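Local coordinates for protein probable benzoylformate decarboxylase (Rhodococcus jostii, PDB 7ORX) that belongs to the thiamine diphosphate-dependent enzyme family and binds thiamine diphosphate, with a sodium ion held in the same chain, at residues Gln360-Pro370 with Ala503-Leu514. Residues are numbered along the deposited sequence; the frame is centred on the assembly and turned at random.
Sequences QLFALVRAGAP and AEDFTTAFKSAL
Helices 360-368 and 503-514 run in roughly the same direction, their axes 39° apart and 10.3 Å from each other at closest approach, with Leu-364 level with Thr-507 and Gly-368 with Lys-511. No hydrogen bond links them; the contact is largely apolar, made chiefly by Phe-506 and Phe-510 of helix 503-514, which reach across to helix 360-368. CD1 of Leu-361 stands over the centre of the Phe-506 ring, 3.6 Å from its centroid, in a CH-pi contact, while CB of Phe-510 lies on the opposite face, offset toward the rim, so that the ring is held from both faces. Val-365 CG2 adds a contact to Phe-506 CZ at 3.8 Å. Phe-510 extends to the C-terminal end of helix 360-368, its CG turned opposite the backbone N (chi1 -170°), and there the CB of Ala-369 meets the ring edge in plane, 3.9 Å from Phe-510 CZ. The bare backbone of Gly-368 lets this ring come close: Phe-510 CE2 lies 3.7 Å from Gly-368 C. Leu-514 CD2 reaches toward the proline ring, 4.0 Å from Pro-370 CD, and at the other end Leu-364 CD2 rests on Ala-503 CB. Both helices pack on one side of the parallel sheet of the thiamine diphosphate-binding fold: Leu-361 reaches strands 452-457 and 520-525, and Phe-506 touches these two and strand 496-500.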
# COMPACT_ATOMS: atom_id res chain seq x y z
N GLN C 360 -10.43 33.62 -32.60
CA GLN C 360 -11.61 34.48 -32.91
C GLN C 360 -12.74 34.15 -31.95
O GLN C 360 -13.44 35.08 -31.51
CB GLN C 360 -12.09 34.29 -34.34
CG GLN C 360 -13.12 35.34 -34.72
CD GLN C 360 -13.77 35.06 -36.05
OE1 GLN C 360 -14.37 35.94 -36.67
NE2 GLN C 360 -13.68 33.81 -36.50
N LEU C 361 -12.95 32.88 -31.65
CA LEU C 361 -14.00 32.48 -30.70
C LEU C 361 -13.74 33.15 -29.36
O LEU C 361 -14.67 33.65 -28.76
CB LEU C 361 -14.04 30.96 -30.55
CG LEU C 361 -15.10 30.46 -29.59
CD1 LEU C 361 -16.48 30.96 -29.97
CD2 LEU C 361 -15.10 28.95 -29.52
N PHE C 362 -12.50 33.20 -28.90
CA PHE C 362 -12.16 33.79 -27.59
C PHE C 362 -12.33 35.31 -27.65
O PHE C 362 -12.78 35.91 -26.69
CB PHE C 362 -10.80 33.31 -27.10
CG PHE C 362 -10.72 31.84 -26.79
CD1 PHE C 362 -11.80 31.14 -26.32
CD2 PHE C 362 -9.55 31.13 -27.00
CE1 PHE C 362 -11.74 29.77 -26.10
CE2 PHE C 362 -9.47 29.78 -26.76
CZ PHE C 362 -10.57 29.09 -26.30
N ALA C 363 -12.05 35.94 -28.78
CA ALA C 363 -12.25 37.40 -28.94
C ALA C 363 -13.74 37.72 -28.90
O ALA C 363 -14.09 38.69 -28.25
CB ALA C 363 -11.59 37.88 -30.20
N LEU C 364 -14.59 36.92 -29.56
CA LEU C 364 -16.07 37.02 -29.43
C LEU C 364 -16.46 36.77 -27.96
O LEU C 364 -17.28 37.51 -27.44
CB LEU C 364 -16.75 36.00 -30.36
CG LEU C 364 -17.09 36.51 -31.76
CD1 LEU C 364 -16.25 37.73 -32.18
CD2 LEU C 364 -16.94 35.37 -32.77
N VAL C 365 -15.88 35.78 -27.29
CA VAL C 365 -16.25 35.56 -25.86
C VAL C 365 -15.82 36.80 -25.05
O VAL C 365 -16.58 37.22 -24.20
CB VAL C 365 -15.64 34.26 -25.33
CG1 VAL C 365 -15.71 34.17 -23.81
CG2 VAL C 365 -16.29 33.04 -26.00
N ARG C 366 -14.65 37.37 -25.30
CA ARG C 366 -14.20 38.58 -24.57
C ARG C 366 -15.25 39.68 -24.70
O ARG C 366 -15.65 40.25 -23.68
CB ARG C 366 -12.83 39.06 -25.07
CG ARG C 366 -12.32 40.30 -24.36
CD ARG C 366 -11.03 40.84 -24.93
NE ARG C 366 -11.05 41.32 -26.33
CZ ARG C 366 -10.46 40.73 -27.37
NH1 ARG C 366 -9.83 39.58 -27.23
NH2 ARG C 366 -10.53 41.27 -28.56
N ALA C 367 -15.68 39.97 -25.93
CA ALA C 367 -16.60 41.08 -26.27
C ALA C 367 -18.00 40.84 -25.69
O ALA C 367 -18.67 41.82 -25.39
CB ALA C 367 -16.65 41.21 -27.76
N GLY C 368 -18.46 39.59 -25.58
CA GLY C 368 -19.84 39.25 -25.13
C GLY C 368 -19.95 39.07 -23.63
O GLY C 368 -21.01 39.26 -23.12
N ALA C 369 -18.89 38.65 -22.95
CA ALA C 369 -18.97 38.05 -21.60
C ALA C 369 -18.84 39.14 -20.58
O ALA C 369 -18.07 40.07 -20.78
CB ALA C 369 -17.89 37.02 -21.38
N PRO C 370 -19.50 39.02 -19.41
CA PRO C 370 -19.33 40.00 -18.34
C PRO C 370 -17.87 40.17 -17.89
O PRO C 370 -17.13 39.21 -17.92
CB PRO C 370 -20.18 39.44 -17.21
CG PRO C 370 -21.17 38.53 -17.88
CD PRO C 370 -20.46 37.95 -19.09
N ALA C 503 -19.23 33.60 -36.63
CA ALA C 503 -19.11 34.67 -35.63
C ALA C 503 -20.49 35.30 -35.40
O ALA C 503 -20.81 35.51 -34.23
CB ALA C 503 -18.11 35.69 -36.10
N GLU C 504 -21.27 35.58 -36.44
CA GLU C 504 -22.56 36.32 -36.29
C GLU C 504 -23.48 35.42 -35.44
O GLU C 504 -24.03 35.94 -34.46
CB GLU C 504 -23.10 36.74 -37.67
CG GLU C 504 -24.50 37.37 -37.73
CD GLU C 504 -25.40 37.00 -38.94
OE1 GLU C 504 -24.88 36.45 -39.96
OE2 GLU C 504 -26.64 37.28 -38.92
N ASP C 505 -23.59 34.14 -35.80
CA ASP C 505 -24.49 33.16 -35.12
C ASP C 505 -24.00 32.90 -33.69
O ASP C 505 -24.83 32.68 -32.81
CB ASP C 505 -24.51 31.75 -35.70
CG ASP C 505 -24.88 31.55 -37.16
OD1 ASP C 505 -25.76 32.28 -37.68
OD2 ASP C 505 -24.29 30.59 -37.76
N PHE C 506 -22.69 32.81 -33.50
CA PHE C 506 -22.11 32.63 -32.16
C PHE C 506 -22.47 33.84 -31.30
O PHE C 506 -22.98 33.62 -30.20
CB PHE C 506 -20.60 32.45 -32.16
CG PHE C 506 -20.12 32.39 -30.74
CD1 PHE C 506 -20.35 31.26 -29.98
CD2 PHE C 506 -19.58 33.50 -30.12
CE1 PHE C 506 -19.99 31.22 -28.64
CE2 PHE C 506 -19.21 33.46 -28.78
CZ PHE C 506 -19.43 32.33 -28.03
N THR C 507 -22.22 35.06 -31.76
CA THR C 507 -22.47 36.29 -30.97
C THR C 507 -23.93 36.29 -30.50
O THR C 507 -24.18 36.66 -29.36
CB THR C 507 -22.14 37.58 -31.75
OG1 THR C 507 -20.72 37.64 -31.86
CG2 THR C 507 -22.70 38.84 -31.11
N THR C 508 -24.85 35.84 -31.34
CA THR C 508 -26.32 35.76 -31.08
C THR C 508 -26.58 34.71 -29.99
O THR C 508 -27.17 35.08 -28.96
CB THR C 508 -27.11 35.46 -32.36
OG1 THR C 508 -26.98 36.59 -33.23
CG2 THR C 508 -28.58 35.19 -32.12
N ALA C 509 -26.18 33.45 -30.23
CA ALA C 509 -26.41 32.29 -29.33
C ALA C 509 -25.84 32.61 -27.94
O ALA C 509 -26.50 32.29 -26.95
CB ALA C 509 -25.84 31.03 -29.94
N PHE C 510 -24.67 33.24 -27.90
CA PHE C 510 -23.95 33.61 -26.66
C PHE C 510 -24.71 34.71 -25.92
O PHE C 510 -24.91 34.53 -24.72
CB PHE C 510 -22.51 34.04 -26.96
CG PHE C 510 -21.60 34.21 -25.77
CD1 PHE C 510 -21.49 33.22 -24.81
CD2 PHE C 510 -20.84 35.35 -25.64
CE1 PHE C 510 -20.64 33.39 -23.72
CE2 PHE C 510 -20.01 35.52 -24.55
CZ PHE C 510 -19.91 34.54 -23.59
N LYS C 511 -25.10 35.79 -26.58
CA LYS C 511 -25.84 36.93 -25.97
C LYS C 511 -27.08 36.37 -25.28
O LYS C 511 -27.42 36.82 -24.15
CB LYS C 511 -26.28 37.95 -27.03
CG LYS C 511 -26.36 39.39 -26.56
CD LYS C 511 -27.73 39.80 -26.07
CE LYS C 511 -28.68 40.11 -27.20
NZ LYS C 511 -28.39 41.47 -27.71
N SER C 512 -27.70 35.39 -25.94
CA SER C 512 -28.94 34.69 -25.53
C SER C 512 -28.67 33.82 -24.31
O SER C 512 -29.39 33.98 -23.31
CB SER C 512 -29.43 33.86 -26.68
OG SER C 512 -30.72 33.33 -26.39
N ALA C 513 -27.69 32.92 -24.41
CA ALA C 513 -27.20 32.02 -23.33
C ALA C 513 -26.89 32.80 -22.06
O ALA C 513 -27.25 32.31 -21.02
CB ALA C 513 -25.98 31.25 -23.77
N LEU C 514 -26.25 33.97 -22.12
CA LEU C 514 -25.90 34.75 -20.90
C LEU C 514 -27.17 35.27 -20.23
O LEU C 514 -27.15 35.44 -19.01
CB LEU C 514 -24.98 35.93 -21.24
CG LEU C 514 -23.58 35.56 -21.71
CD1 LEU C 514 -22.86 36.76 -22.27
CD2 LEU C 514 -22.75 34.98 -20.58